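Local coordinates for pyoverdine biosynthesis protein PvcB (Pseudomonas aeruginosa, PDB 4YLM) that catalyses the iron- and 2-oxoglutarate-dependent oxidation of tyrosine isonitrile in the biosynthesis of paerucumarin, at residues S15-E20 / H55-L60; Y6-P11 / A45-G50; F214-I219 / G225-S230; V109-D114 / T142-P147; S71-C76 / G88-L93. All coordinates share one frame; numbering follows the deposited sequence.

Contact 1 (S15-E20 / H55-L60)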
# COMPACT_ATOMS: atom_id res chain seq x y z
N SER A 15 -8.49 -12.34 9.94
CA SER A 15 -8.66 -13.78 9.82
C SER A 15 -9.53 -14.15 8.63
O SER A 15 -10.23 -13.29 8.07
CB SER A 15 -9.19 -14.38 11.13
OG SER A 15 -10.40 -13.79 11.51
N PRO A 16 -9.47 -15.41 8.21
CA PRO A 16 -10.29 -15.86 7.08
C PRO A 16 -11.77 -15.58 7.34
O PRO A 16 -12.22 -15.69 8.47
CB PRO A 16 -10.05 -17.38 7.05
CG PRO A 16 -8.78 -17.60 7.79
CD PRO A 16 -8.68 -16.51 8.81
N LEU A 17 -12.50 -15.19 6.30
CA LEU A 17 -13.94 -15.00 6.39
C LEU A 17 -14.62 -16.37 6.44
O LEU A 17 -14.27 -17.26 5.66
CB LEU A 17 -14.46 -14.25 5.16
CG LEU A 17 -15.94 -13.85 5.21
CD1 LEU A 17 -16.17 -12.85 6.34
CD2 LEU A 17 -16.41 -13.28 3.87
N ARG A 18 -15.57 -16.53 7.35
CA ARG A 18 -16.34 -17.76 7.51
C ARG A 18 -17.77 -17.36 7.74
O ARG A 18 -18.03 -16.35 8.41
CB ARG A 18 -15.83 -18.53 8.73
CG ARG A 18 -14.35 -18.90 8.63
CD ARG A 18 -13.82 -19.42 9.96
NE ARG A 18 -14.59 -20.57 10.43
N ASP A 19 -18.72 -18.11 7.19
CA ASP A 19 -20.12 -17.78 7.46
C ASP A 19 -20.54 -18.31 8.83
O ASP A 19 -19.74 -18.94 9.52
CB ASP A 19 -21.05 -18.24 6.34
CG ASP A 19 -21.30 -19.75 6.35
OD1 ASP A 19 -21.80 -20.25 5.33
OD2 ASP A 19 -21.00 -20.43 7.36
N GLU A 20 -21.79 -18.05 9.22
CA GLU A 20 -22.21 -18.32 10.59
C GLU A 20 -22.24 -19.81 10.93
O GLU A 20 -22.29 -20.19 12.10
CB GLU A 20 -23.57 -17.68 10.87
CG GLU A 20 -24.71 -18.23 10.02
CD GLU A 20 -25.97 -17.38 10.12
OE1 GLU A 20 -27.01 -17.76 9.54
OE2 GLU A 20 -25.92 -16.33 10.79
N HIS A 55 -8.70 -10.14 -1.90
CA HIS A 55 -9.58 -10.99 -1.12
C HIS A 55 -11.04 -10.86 -1.59
O HIS A 55 -11.88 -11.68 -1.21
CB HIS A 55 -9.51 -10.64 0.37
CG HIS A 55 -8.17 -10.90 1.00
ND1 HIS A 55 -7.78 -12.15 1.42
CD2 HIS A 55 -7.16 -10.05 1.33
CE1 HIS A 55 -6.58 -12.07 1.96
NE2 HIS A 55 -6.18 -10.81 1.91
N HIS A 56 -11.34 -9.81 -2.36
CA HIS A 56 -12.65 -9.58 -3.00
C HIS A 56 -13.80 -9.15 -2.09
O HIS A 56 -14.72 -8.47 -2.54
CB HIS A 56 -13.07 -10.78 -3.88
CG HIS A 56 -11.99 -11.21 -4.83
ND1 HIS A 56 -11.39 -10.33 -5.71
CD2 HIS A 56 -11.39 -12.41 -5.01
CE1 HIS A 56 -10.47 -10.98 -6.40
NE2 HIS A 56 -10.44 -12.24 -6.00
N LEU A 57 -13.76 -9.54 -0.83
CA LEU A 57 -14.82 -9.17 0.11
C LEU A 57 -14.22 -8.93 1.48
O LEU A 57 -13.65 -9.85 2.08
CB LEU A 57 -15.89 -10.28 0.19
CG LEU A 57 -17.14 -9.97 1.03
CD1 LEU A 57 -17.88 -8.74 0.49
CD2 LEU A 57 -18.10 -11.17 1.10
N LEU A 58 -14.32 -7.71 1.99
CA LEU A 58 -13.82 -7.41 3.33
C LEU A 58 -14.99 -7.20 4.28
O LEU A 58 -15.96 -6.52 3.94
CB LEU A 58 -12.95 -6.15 3.33
CG LEU A 58 -11.87 -6.02 2.27
CD1 LEU A 58 -11.06 -4.73 2.51
CD2 LEU A 58 -10.94 -7.23 2.29
N LEU A 59 -14.88 -7.77 5.47
CA LEU A 59 -15.85 -7.52 6.52
C LEU A 59 -15.10 -6.86 7.66
O LEU A 59 -14.25 -7.48 8.27
CB LEU A 59 -16.50 -8.84 6.99
CG LEU A 59 -17.28 -8.79 8.31
CD1 LEU A 59 -18.39 -7.74 8.24
CD2 LEU A 59 -17.86 -10.19 8.67
N LEU A 60 -15.36 -5.58 7.89
CA LEU A 60 -14.82 -4.90 9.07
C LEU A 60 -15.89 -4.94 10.14
O LEU A 60 -16.96 -4.34 9.98
CB LEU A 60 -14.45 -3.45 8.76
CG LEU A 60 -13.22 -3.24 7.85
CD1 LEU A 60 -13.54 -3.59 6.42
CD2 LEU A 60 -12.75 -1.79 7.96
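Leu17 meets Leu57 and Leu59 with one methyl each, a forked apolar contact that accounts for every side-chain approach between 15-20 and 55-60. Its CD2 lies 3.9 Å from Leu57 CD2, methyl against methyl with the two side chains crossing obliquely. The other branch, CD1, sits 3.9 Å from Leu59 CD2 and also comes within 4.1 Å of Leu59 CB, where the two leucines run at about a right angle. Leu17 gives the larger share, 74 of the 135 Å² buried.

What positions the fork is first the rotation of Leu17, whose CG stands opposite its own backbone N (chi1 -173°), and then the strand geometry of the partners. Leu57 and Leu59, two apart on strand 57-60, both direct CB toward Leu17, whereas Leu58 between them points away. Leu17 CA and Leu59 CA are 7.7 Å apart, too far for backbone pairing, so side chains alone bridge the gap.

Farther out, Tyr242 of strand 241-244 packs on Leu17 and Leu57, and Val252 of strand 251-255 on both partner leucines. Strand 29-33 pairs antiparallel with 12-16 and parallel with 57-60; Leu17, near the end of 12-16, reaches over it, where Leu59 also packs on Leu30.

Contact 2 (Y6-P11 / A45-G50)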
# COMPACT_ATOMS: atom_id res chain seq x y z
N TYR A 6 -2.98 -14.89 8.91
CA TYR A 6 -2.68 -13.50 8.61
C TYR A 6 -2.12 -12.77 9.81
O TYR A 6 -2.68 -12.83 10.89
CB TYR A 6 -3.94 -12.78 8.14
CG TYR A 6 -4.52 -13.36 6.90
CD1 TYR A 6 -3.82 -13.28 5.70
CD2 TYR A 6 -5.76 -13.98 6.91
CE1 TYR A 6 -4.34 -13.80 4.55
CE2 TYR A 6 -6.28 -14.52 5.76
CZ TYR A 6 -5.56 -14.42 4.58
OH TYR A 6 -6.05 -14.94 3.41
N LEU A 7 -0.98 -12.12 9.60
CA LEU A 7 -0.44 -11.15 10.54
C LEU A 7 -0.11 -9.85 9.79
O LEU A 7 0.65 -9.84 8.79
CB LEU A 7 0.76 -11.70 11.31
CG LEU A 7 0.36 -12.15 12.72
CD1 LEU A 7 1.58 -12.52 13.56
CD2 LEU A 7 -0.45 -11.08 13.41
N SER A 8 -0.73 -8.78 10.24
CA SER A 8 -0.70 -7.51 9.53
C SER A 8 0.33 -6.60 10.17
O SER A 8 0.73 -6.81 11.31
CB SER A 8 -2.07 -6.83 9.63
OG SER A 8 -2.15 -5.73 8.75
N ASP A 9 0.77 -5.59 9.42
CA ASP A 9 1.54 -4.51 10.02
C ASP A 9 0.61 -3.37 10.43
O ASP A 9 1.06 -2.36 10.97
CB ASP A 9 2.64 -4.02 9.07
CG ASP A 9 2.17 -3.96 7.62
OD1 ASP A 9 0.94 -3.99 7.38
OD2 ASP A 9 3.03 -3.89 6.72
N GLN A 10 -0.69 -3.55 10.17
CA GLN A 10 -1.70 -2.56 10.56
C GLN A 10 -2.27 -2.93 11.95
O GLN A 10 -2.22 -4.09 12.35
CB GLN A 10 -2.83 -2.53 9.52
CG GLN A 10 -2.38 -2.02 8.12
CD GLN A 10 -2.08 -0.53 8.11
OE1 GLN A 10 -2.61 0.24 8.92
NE2 GLN A 10 -1.23 -0.11 7.18
N PRO A 11 -2.80 -1.94 12.68
CA PRO A 11 -3.34 -2.25 14.03
C PRO A 11 -4.73 -2.88 13.96
O PRO A 11 -5.76 -2.27 14.32
CB PRO A 11 -3.35 -0.88 14.72
CG PRO A 11 -3.64 0.09 13.56
CD PRO A 11 -2.91 -0.51 12.34
N ALA A 45 -7.34 3.86 3.69
CA ALA A 45 -8.18 3.43 2.57
C ALA A 45 -7.40 2.77 1.44
O ALA A 45 -7.91 1.84 0.80
CB ALA A 45 -9.00 4.62 2.03
N GLN A 46 -6.17 3.24 1.18
CA GLN A 46 -5.37 2.65 0.10
C GLN A 46 -5.06 1.19 0.40
O GLN A 46 -5.06 0.34 -0.48
CB GLN A 46 -4.07 3.44 -0.12
CG GLN A 46 -3.28 3.04 -1.38
CD GLN A 46 -4.11 3.17 -2.66
OE1 GLN A 46 -4.83 4.15 -2.86
NE2 GLN A 46 -4.04 2.15 -3.53
N TRP A 47 -4.76 0.91 1.67
CA TRP A 47 -4.49 -0.45 2.10
C TRP A 47 -5.75 -1.33 1.99
O TRP A 47 -5.69 -2.46 1.50
CB TRP A 47 -3.96 -0.42 3.53
CG TRP A 47 -3.71 -1.75 4.14
CD1 TRP A 47 -2.70 -2.62 3.84
CD2 TRP A 47 -4.47 -2.36 5.20
NE1 TRP A 47 -2.78 -3.72 4.65
CE2 TRP A 47 -3.86 -3.59 5.49
CE3 TRP A 47 -5.59 -1.96 5.93
CZ2 TRP A 47 -4.34 -4.45 6.48
CZ3 TRP A 47 -6.07 -2.82 6.93
CH2 TRP A 47 -5.44 -4.05 7.18
N LEU A 48 -6.88 -0.81 2.44
CA LEU A 48 -8.14 -1.54 2.36
C LEU A 48 -8.47 -1.87 0.91
O LEU A 48 -8.94 -2.96 0.61
CB LEU A 48 -9.29 -0.73 2.97
CG LEU A 48 -9.26 -0.61 4.49
CD1 LEU A 48 -10.37 0.34 4.96
CD2 LEU A 48 -9.41 -2.01 5.10
N LYS A 49 -8.23 -0.93 0.01
CA LYS A 49 -8.51 -1.12 -1.41
C LYS A 49 -7.67 -2.27 -1.99
O LYS A 49 -8.16 -3.08 -2.79
CB LYS A 49 -8.21 0.18 -2.16
CG LYS A 49 -9.19 0.53 -3.25
CD LYS A 49 -8.83 1.86 -3.93
CE LYS A 49 -8.95 3.05 -2.97
NZ LYS A 49 -8.75 4.33 -3.72
N GLY A 50 -6.40 -2.32 -1.60
CA GLY A 50 -5.53 -3.43 -1.97
C GLY A 50 -6.09 -4.78 -1.51
O GLY A 50 -6.15 -5.73 -2.29
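Gln10 and Trp47 carry the contact through a CH-pi interaction. Gln10 CG stands over one face of the indole, 3.4 Å from the centroid of the six-membered ring and only 13° off its normal. Its nearest ring atom, Trp47 CE2, is likewise 3.4 Å away, while Gln10 CB is 3.8 Å from Trp47 CH2. The Gln10 chain bends at its second torsion, and its amide plane is inclined 36° to the ring instead of stacking flat on it.

Van der Waals contact with a polar atom comes next: Ser8 OG approaches Trp47 CZ2 obliquely, at 3.4 Å.

That hydroxyl also organises the loop. It accepts Gln10 N at 3.0 Å with an N-H...O angle of 161°, an ST turn that links the two residues touching the indole on a segment without regular secondary structure. Trp47 answers from helix 45-55, so the contact ties the chain just before strand 12-16 to that helix.

Hydrogen bonds to other subunits anchor the polar ends. Gln10 OE1 binds Ser54 OG of the third subunit. Trp47 NE1 binds Asp9 OD2 of the second, and in the same way Asp9 OD2 of this chain, in one of the two conformers modelled for that residue, binds Trp47 NE1 of the third.

Contact 3 (F214-I219 / G225-S230)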
# COMPACT_ATOMS: atom_id res chain seq x y z
N PHE A 214 -33.82 -12.65 -20.46
CA PHE A 214 -32.65 -13.49 -20.22
C PHE A 214 -32.44 -14.51 -21.32
O PHE A 214 -32.96 -15.63 -21.26
CB PHE A 214 -32.78 -14.21 -18.88
CG PHE A 214 -32.92 -13.28 -17.71
CD1 PHE A 214 -34.17 -12.97 -17.20
CD2 PHE A 214 -31.80 -12.71 -17.13
CE1 PHE A 214 -34.30 -12.11 -16.12
CE2 PHE A 214 -31.92 -11.85 -16.06
CZ PHE A 214 -33.17 -11.55 -15.55
N HIS A 215 -31.66 -14.14 -22.33
CA HIS A 215 -31.34 -15.03 -23.44
C HIS A 215 -29.86 -15.41 -23.39
O HIS A 215 -29.02 -14.60 -22.99
CB HIS A 215 -31.67 -14.35 -24.77
CG HIS A 215 -33.06 -13.81 -24.83
ND1 HIS A 215 -33.36 -12.59 -25.40
CD2 HIS A 215 -34.24 -14.31 -24.39
CE1 HIS A 215 -34.66 -12.37 -25.31
NE2 HIS A 215 -35.22 -13.40 -24.69
N TYR A 216 -29.54 -16.65 -23.77
CA TYR A 216 -28.15 -17.10 -23.73
C TYR A 216 -27.67 -17.64 -25.08
O TYR A 216 -28.08 -18.72 -25.51
CB TYR A 216 -27.95 -18.11 -22.59
CG TYR A 216 -28.30 -17.53 -21.23
CD1 TYR A 216 -29.51 -17.83 -20.62
CD2 TYR A 216 -27.43 -16.66 -20.57
CE1 TYR A 216 -29.85 -17.29 -19.38
CE2 TYR A 216 -27.76 -16.11 -19.33
CZ TYR A 216 -28.96 -16.43 -18.74
OH TYR A 216 -29.30 -15.89 -17.51
N ASP A 217 -26.81 -16.87 -25.74
CA ASP A 217 -26.36 -17.16 -27.10
C ASP A 217 -25.09 -17.99 -27.14
O ASP A 217 -24.43 -18.19 -26.11
CB ASP A 217 -26.07 -15.85 -27.84
CG ASP A 217 -27.26 -14.93 -27.89
OD1 ASP A 217 -28.40 -15.42 -27.77
OD2 ASP A 217 -27.06 -13.71 -28.06
N GLY A 218 -24.74 -18.44 -28.34
CA GLY A 218 -23.47 -19.12 -28.57
C GLY A 218 -23.56 -20.60 -28.29
O GLY A 218 -22.64 -21.36 -28.60
N ILE A 219 -24.66 -21.01 -27.68
CA ILE A 219 -24.90 -22.43 -27.44
C ILE A 219 -26.23 -22.81 -28.06
O ILE A 219 -26.99 -21.95 -28.49
CB ILE A 219 -24.92 -22.75 -25.94
CG1 ILE A 219 -26.04 -21.96 -25.25
CG2 ILE A 219 -23.57 -22.43 -25.30
CD1 ILE A 219 -26.33 -22.42 -23.83
N GLY A 225 -30.55 -25.17 -20.37
CA GLY A 225 -30.79 -25.79 -19.08
C GLY A 225 -29.51 -26.21 -18.39
O GLY A 225 -29.39 -26.08 -17.17
N GLU A 226 -28.54 -26.69 -19.16
CA GLU A 226 -27.30 -27.19 -18.58
C GLU A 226 -26.33 -26.05 -18.24
O GLU A 226 -25.55 -26.16 -17.29
CB GLU A 226 -26.62 -28.19 -19.52
CG GLU A 226 -25.36 -28.81 -18.92
CD GLU A 226 -25.57 -29.31 -17.49
OE1 GLU A 226 -26.67 -29.83 -17.18
OE2 GLU A 226 -24.64 -29.17 -16.66
N LEU A 227 -26.38 -24.98 -19.02
CA LEU A 227 -25.58 -23.80 -18.72
C LEU A 227 -25.98 -23.29 -17.35
O LEU A 227 -25.14 -23.13 -16.46
CB LEU A 227 -25.82 -22.71 -19.78
CG LEU A 227 -25.13 -21.37 -19.53
CD1 LEU A 227 -23.61 -21.54 -19.58
CD2 LEU A 227 -25.59 -20.32 -20.54
N LEU A 228 -27.29 -23.08 -17.16
CA LEU A 228 -27.80 -22.53 -15.91
C LEU A 228 -27.52 -23.43 -14.72
O LEU A 228 -27.16 -22.95 -13.65
CB LEU A 228 -29.30 -22.25 -16.00
CG LEU A 228 -29.75 -21.21 -17.04
CD1 LEU A 228 -31.23 -20.89 -16.83
CD2 LEU A 228 -28.90 -19.95 -16.94
N ALA A 229 -27.69 -24.73 -14.90
CA ALA A 229 -27.50 -25.68 -13.81
C ALA A 229 -26.04 -25.70 -13.35
O ALA A 229 -25.77 -25.77 -12.15
CB ALA A 229 -27.94 -27.08 -14.23
N SER A 230 -25.13 -25.68 -14.30
CA SER A 230 -23.71 -25.81 -14.02
C SER A 230 -23.17 -24.51 -13.43
O SER A 230 -22.39 -24.54 -12.49
CB SER A 230 -22.95 -26.17 -15.29
OG SER A 230 -23.08 -25.15 -16.26
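Strand 215-217, at one margin of a three-stranded antiparallel sheet, is packed here against helix 224-235, which follows it after a short connection. Tyr216 meets two successive helix residues. Its CB lies 3.8 Å from Leu227 CD2, and farther out its CE1 is 3.7 Å from Leu228 CD2; both methyls come at the ring obliquely. The Leu228 side chain crosses the tyrosine at about a right angle, its CG set beside the backbone N (chi1 -62°), which swings the tip round to the ring although CB starts off to one flank.

Ile219 CD1 adds a third approach, 4.0 Å from Leu227 CD2 and 4.1 Å from Leu227 CB. Leu227 is thus touched by both Tyr216 and Ile219, with CD2 shared between them.

The phenol end is tethered outside this pair of segments, Tyr216 OH bonding Cys198 O. Trp161 of helix 155-163 packs on Leu227, and Leu160 of the same helix on Ile219. The contact is plain apolar packing of a helix against an edge strand, as in alpha/beta layers.

Contact 4 (V109-D114 / T142-P147)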
# COMPACT_ATOMS: atom_id res chain seq x y z
N VAL A 109 -33.10 -12.41 -4.50
CA VAL A 109 -32.41 -11.71 -5.58
C VAL A 109 -31.35 -12.63 -6.15
O VAL A 109 -30.40 -13.00 -5.45
CB VAL A 109 -31.73 -10.41 -5.09
CG1 VAL A 109 -31.15 -9.63 -6.28
CG2 VAL A 109 -32.69 -9.54 -4.29
N PRO A 110 -31.49 -13.00 -7.43
CA PRO A 110 -30.50 -13.87 -8.08
C PRO A 110 -29.16 -13.15 -8.23
O PRO A 110 -29.08 -11.93 -8.09
CB PRO A 110 -31.12 -14.15 -9.46
CG PRO A 110 -32.60 -13.83 -9.30
CD PRO A 110 -32.65 -12.71 -8.29
N LEU A 111 -28.11 -13.91 -8.52
CA LEU A 111 -26.77 -13.37 -8.67
C LEU A 111 -26.67 -12.41 -9.86
O LEU A 111 -27.21 -12.68 -10.93
CB LEU A 111 -25.75 -14.50 -8.82
CG LEU A 111 -25.58 -15.37 -7.57
CD1 LEU A 111 -24.64 -16.55 -7.84
CD2 LEU A 111 -25.06 -14.52 -6.40
N HIS A 112 -26.01 -11.27 -9.66
CA HIS A 112 -25.79 -10.32 -10.74
C HIS A 112 -24.63 -9.39 -10.35
O HIS A 112 -23.99 -9.60 -9.32
CB HIS A 112 -27.07 -9.53 -11.05
CG HIS A 112 -27.54 -8.67 -9.92
ND1 HIS A 112 -28.07 -9.19 -8.76
CD2 HIS A 112 -27.55 -7.32 -9.76
CE1 HIS A 112 -28.38 -8.21 -7.93
NE2 HIS A 112 -28.07 -7.06 -8.52
N TRP A 113 -24.36 -8.39 -11.18
CA TRP A 113 -23.38 -7.37 -10.80
C TRP A 113 -23.97 -5.97 -10.92
O TRP A 113 -24.94 -5.76 -11.65
CB TRP A 113 -22.08 -7.51 -11.61
CG TRP A 113 -22.12 -7.14 -13.09
CD1 TRP A 113 -21.63 -5.99 -13.65
CD2 TRP A 113 -22.58 -7.94 -14.18
NE1 TRP A 113 -21.78 -6.02 -15.01
CE2 TRP A 113 -22.37 -7.20 -15.37
CE3 TRP A 113 -23.18 -9.21 -14.28
CZ2 TRP A 113 -22.73 -7.69 -16.63
CZ3 TRP A 113 -23.53 -9.69 -15.53
CH2 TRP A 113 -23.30 -8.93 -16.69
N ASP A 114 -23.40 -5.02 -10.19
CA ASP A 114 -23.88 -3.64 -10.22
C ASP A 114 -23.33 -2.93 -11.45
O ASP A 114 -22.18 -3.15 -11.85
CB ASP A 114 -23.47 -2.87 -8.96
CG ASP A 114 -24.37 -3.16 -7.78
OD1 ASP A 114 -25.35 -3.93 -7.97
OD2 ASP A 114 -24.12 -2.62 -6.68
N THR A 142 -25.88 -12.11 -0.31
CA THR A 142 -24.97 -13.16 -0.76
C THR A 142 -23.95 -12.67 -1.77
O THR A 142 -24.22 -11.77 -2.56
CB THR A 142 -25.73 -14.33 -1.40
OG1 THR A 142 -26.41 -13.86 -2.57
CG2 THR A 142 -26.72 -14.92 -0.40
N PHE A 143 -22.79 -13.33 -1.76
CA PHE A 143 -21.67 -12.99 -2.63
C PHE A 143 -21.04 -14.27 -3.16
O PHE A 143 -20.84 -15.22 -2.40
CB PHE A 143 -20.61 -12.22 -1.82
CG PHE A 143 -21.10 -10.89 -1.27
CD1 PHE A 143 -21.05 -9.75 -2.05
CD2 PHE A 143 -21.57 -10.80 0.03
CE1 PHE A 143 -21.49 -8.53 -1.55
CE2 PHE A 143 -22.01 -9.59 0.54
CZ PHE A 143 -21.96 -8.45 -0.25
N SER A 144 -20.71 -14.29 -4.44
CA SER A 144 -20.02 -15.43 -5.04
C SER A 144 -18.75 -14.97 -5.73
O SER A 144 -18.77 -14.02 -6.52
CB SER A 144 -20.90 -16.14 -6.08
OG SER A 144 -21.90 -16.91 -5.44
N SER A 145 -17.65 -15.67 -5.47
CA SER A 145 -16.39 -15.39 -6.15
C SER A 145 -16.37 -16.09 -7.50
O SER A 145 -16.43 -17.32 -7.56
CB SER A 145 -15.22 -15.89 -5.31
OG SER A 145 -14.08 -16.08 -6.12
N THR A 146 -16.32 -15.34 -8.59
CA THR A 146 -16.40 -15.99 -9.89
C THR A 146 -15.14 -16.78 -10.22
O THR A 146 -15.22 -17.80 -10.90
CB THR A 146 -16.85 -15.05 -11.03
OG1 THR A 146 -15.89 -14.01 -11.24
CG2 THR A 146 -18.22 -14.42 -10.71
N PRO A 147 -13.96 -16.33 -9.75
CA PRO A 147 -12.77 -17.17 -9.97
C PRO A 147 -12.87 -18.51 -9.23
O PRO A 147 -12.42 -19.52 -9.77
CB PRO A 147 -11.61 -16.33 -9.41
CG PRO A 147 -12.11 -14.87 -9.59
CD PRO A 147 -13.61 -14.98 -9.26
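Leu111 turns its CG beside its own backbone N (chi1 -67°), which carries the branched end to strand 141-145, and the extended second torsion sends CD1 toward Ser144. Ser144 OG, also on the backbone-N side, lies 3.7 Å from Leu111 CD1 and 4.1 Å from Leu111 CD2. Thr142 OG1 is 4.1 Å from Leu111 CD2, its side chain crossing the leucine at about a right angle.

Both oxygens meet the methyls by van der Waals contact. The buried Ser144 hydroxyl is satisfied by Leu235 O and His241 ND1, and Leu235 also packs on Leu111.

The chain turns a corner at Leu111, and His112 is held from inside its own segment: its ND1 donates to Pro110 O at 3.0 Å, N-H...O angle 161°, the acceptor in the ring plane. That fixes the imidazole's rotation and is consistent with NE2 serving as the metal-binding nitrogen. Asp114 OD1 bonds His261 NE2. His112, Asp114 and His261 are the assigned iron ligands, consistent with the His-X-Asp...His facial triad of TfdA-family oxygenases.

Contact 5 (S71-C76 / G88-L93)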
# COMPACT_ATOMS: atom_id res chain seq x y z
N SER A 71 -21.45 11.61 7.18
CA SER A 71 -20.13 11.16 7.61
C SER A 71 -19.63 10.04 6.70
O SER A 71 -18.49 10.07 6.23
CB SER A 71 -20.18 10.69 9.07
OG SER A 71 -18.90 10.29 9.51
N LEU A 72 -20.48 9.06 6.44
CA LEU A 72 -20.13 7.99 5.50
C LEU A 72 -19.72 8.57 4.16
O LEU A 72 -18.75 8.15 3.57
CB LEU A 72 -21.28 6.99 5.33
CG LEU A 72 -21.13 5.87 4.29
CD1 LEU A 72 -19.91 4.99 4.57
CD2 LEU A 72 -22.41 5.03 4.25
N THR A 73 -20.48 9.54 3.67
CA THR A 73 -20.20 10.13 2.37
C THR A 73 -18.82 10.80 2.33
O THR A 73 -18.05 10.58 1.39
CB THR A 73 -21.30 11.15 1.99
OG1 THR A 73 -22.56 10.47 1.88
CG2 THR A 73 -21.00 11.82 0.67
N ARG A 74 -18.51 11.62 3.32
CA ARG A 74 -17.20 12.27 3.37
C ARG A 74 -16.07 11.23 3.41
O ARG A 74 -15.05 11.37 2.72
CB ARG A 74 -17.10 13.23 4.56
CG ARG A 74 -18.01 14.47 4.46
CD ARG A 74 -17.73 15.48 5.57
NE ARG A 74 -17.99 14.93 6.90
CZ ARG A 74 -19.16 15.01 7.53
NH1 ARG A 74 -20.18 15.63 6.96
NH2 ARG A 74 -19.30 14.48 8.74
N TYR A 75 -16.26 10.19 4.21
CA TYR A 75 -15.28 9.11 4.26
C TYR A 75 -15.07 8.51 2.89
O TYR A 75 -13.93 8.27 2.48
CB TYR A 75 -15.70 8.01 5.23
CG TYR A 75 -14.81 6.78 5.11
CD1 TYR A 75 -13.61 6.70 5.81
CD2 TYR A 75 -15.17 5.72 4.29
CE1 TYR A 75 -12.80 5.59 5.69
CE2 TYR A 75 -14.36 4.61 4.17
CZ TYR A 75 -13.17 4.55 4.87
OH TYR A 75 -12.35 3.44 4.75
N CYS A 76 -16.17 8.24 2.17
CA CYS A 76 -16.05 7.60 0.87
C CYS A 76 -15.39 8.48 -0.17
O CYS A 76 -14.71 7.97 -1.07
CB CYS A 76 -17.41 7.09 0.36
SG CYS A 76 -18.01 5.65 1.27
N GLY A 88 -27.37 11.33 -4.83
CA GLY A 88 -26.13 11.61 -4.13
C GLY A 88 -25.24 10.38 -4.00
O GLY A 88 -25.23 9.54 -4.89
N ALA A 89 -24.54 10.25 -2.89
CA ALA A 89 -23.58 9.17 -2.69
C ALA A 89 -24.20 7.90 -2.10
O ALA A 89 -23.84 6.79 -2.49
CB ALA A 89 -22.41 9.65 -1.81
N VAL A 90 -25.13 8.07 -1.17
CA VAL A 90 -25.62 6.97 -0.34
C VAL A 90 -27.02 6.46 -0.71
O VAL A 90 -28.01 7.21 -0.65
CB VAL A 90 -25.62 7.37 1.14
CG1 VAL A 90 -26.30 6.30 2.00
CG2 VAL A 90 -24.21 7.63 1.63
N LEU A 91 -27.11 5.19 -1.07
CA LEU A 91 -28.42 4.54 -1.23
C LEU A 91 -28.87 4.00 0.12
O LEU A 91 -28.15 3.23 0.76
CB LEU A 91 -28.33 3.39 -2.25
CG LEU A 91 -29.61 2.56 -2.43
CD1 LEU A 91 -30.70 3.39 -3.09
CD2 LEU A 91 -29.34 1.29 -3.24
N GLU A 92 -30.05 4.42 0.58
CA GLU A 92 -30.61 3.94 1.85
C GLU A 92 -31.35 2.63 1.63
O GLU A 92 -32.18 2.54 0.74
CB GLU A 92 -31.58 4.97 2.45
CG GLU A 92 -30.94 6.31 2.78
CD GLU A 92 -30.09 6.27 4.05
OE1 GLU A 92 -30.37 5.45 4.96
OE2 GLU A 92 -29.15 7.07 4.15
N LEU A 93 -31.05 1.62 2.43
CA LEU A 93 -31.71 0.32 2.26
C LEU A 93 -32.30 -0.08 3.59
O LEU A 93 -31.61 -0.67 4.44
CB LEU A 93 -30.71 -0.75 1.78
CG LEU A 93 -30.12 -0.56 0.38
CD1 LEU A 93 -28.85 -1.39 0.22
CD2 LEU A 93 -31.12 -0.91 -0.71
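Thr73, on helix 69-79, touches both Ala89 and Val90, and its short side chain can be traced atom by atom. CB stands 4.2 Å from Ala89 CB, at the limit of contact. From there the methyl CG2, opposite the backbone N, reaches the same Ala89 CB at 3.6 Å. The hydroxyl takes the position beside the backbone N (chi1 -63°), where OG1 meets Val90 CG2 at 3.3 Å, a tight approach, with Ala89 CB 3.8 Å away. The two residues after Gly88 thus receive different branches: alanine mainly the methyl, valine the oxygen.

Leu72, the preceding helix residue, widens the patch. Its CD2 comes 4.1 Å from Val90 CG2 as the two side chains cross at a slant, leaving that valine methyl between Thr73 and Leu72. Backbones come fairly near, Thr73 CA and Ala89 CA being 6.2 Å apart, which suits small groups at this point.

Val90, beside strand 91-95, packs also on Arg275 and Val277 of strand 272-286, joining helix 69-79 to the main sheet. Val90 CG2 offers Thr73 OG1 no polar partner, while Ala69 O, one turn back along the helix, satisfies the hydroxyl; across these two segments the contact is van der Waals in character.

Contacts 1 and 2 interleave along the chain, their segments alternating, and touch where His55 CE1 lies 3.3 Å from Tyr6 OH; helix 45-55 is followed, after His56, by strand 57-60. Contacts 5, 4 and 3 then follow in series. Contact 4, about 6 Å from the chain's centre, lies deepest and holds two of the residues assigned to the iron site; it meets contact 1 through Leu57 CD2 and Phe143 CD2, 3.6 Å apart. Contacts 1 and 5 reach the same mixed sheet. Contacts 1 and 2 touch the second subunit, contacts 2 and 5 the third. Contact 2, at these interfaces, and contact 3, a peripheral strand-helix pair about 40 Å away centre to centre, lie on opposite sides of the chain's centre.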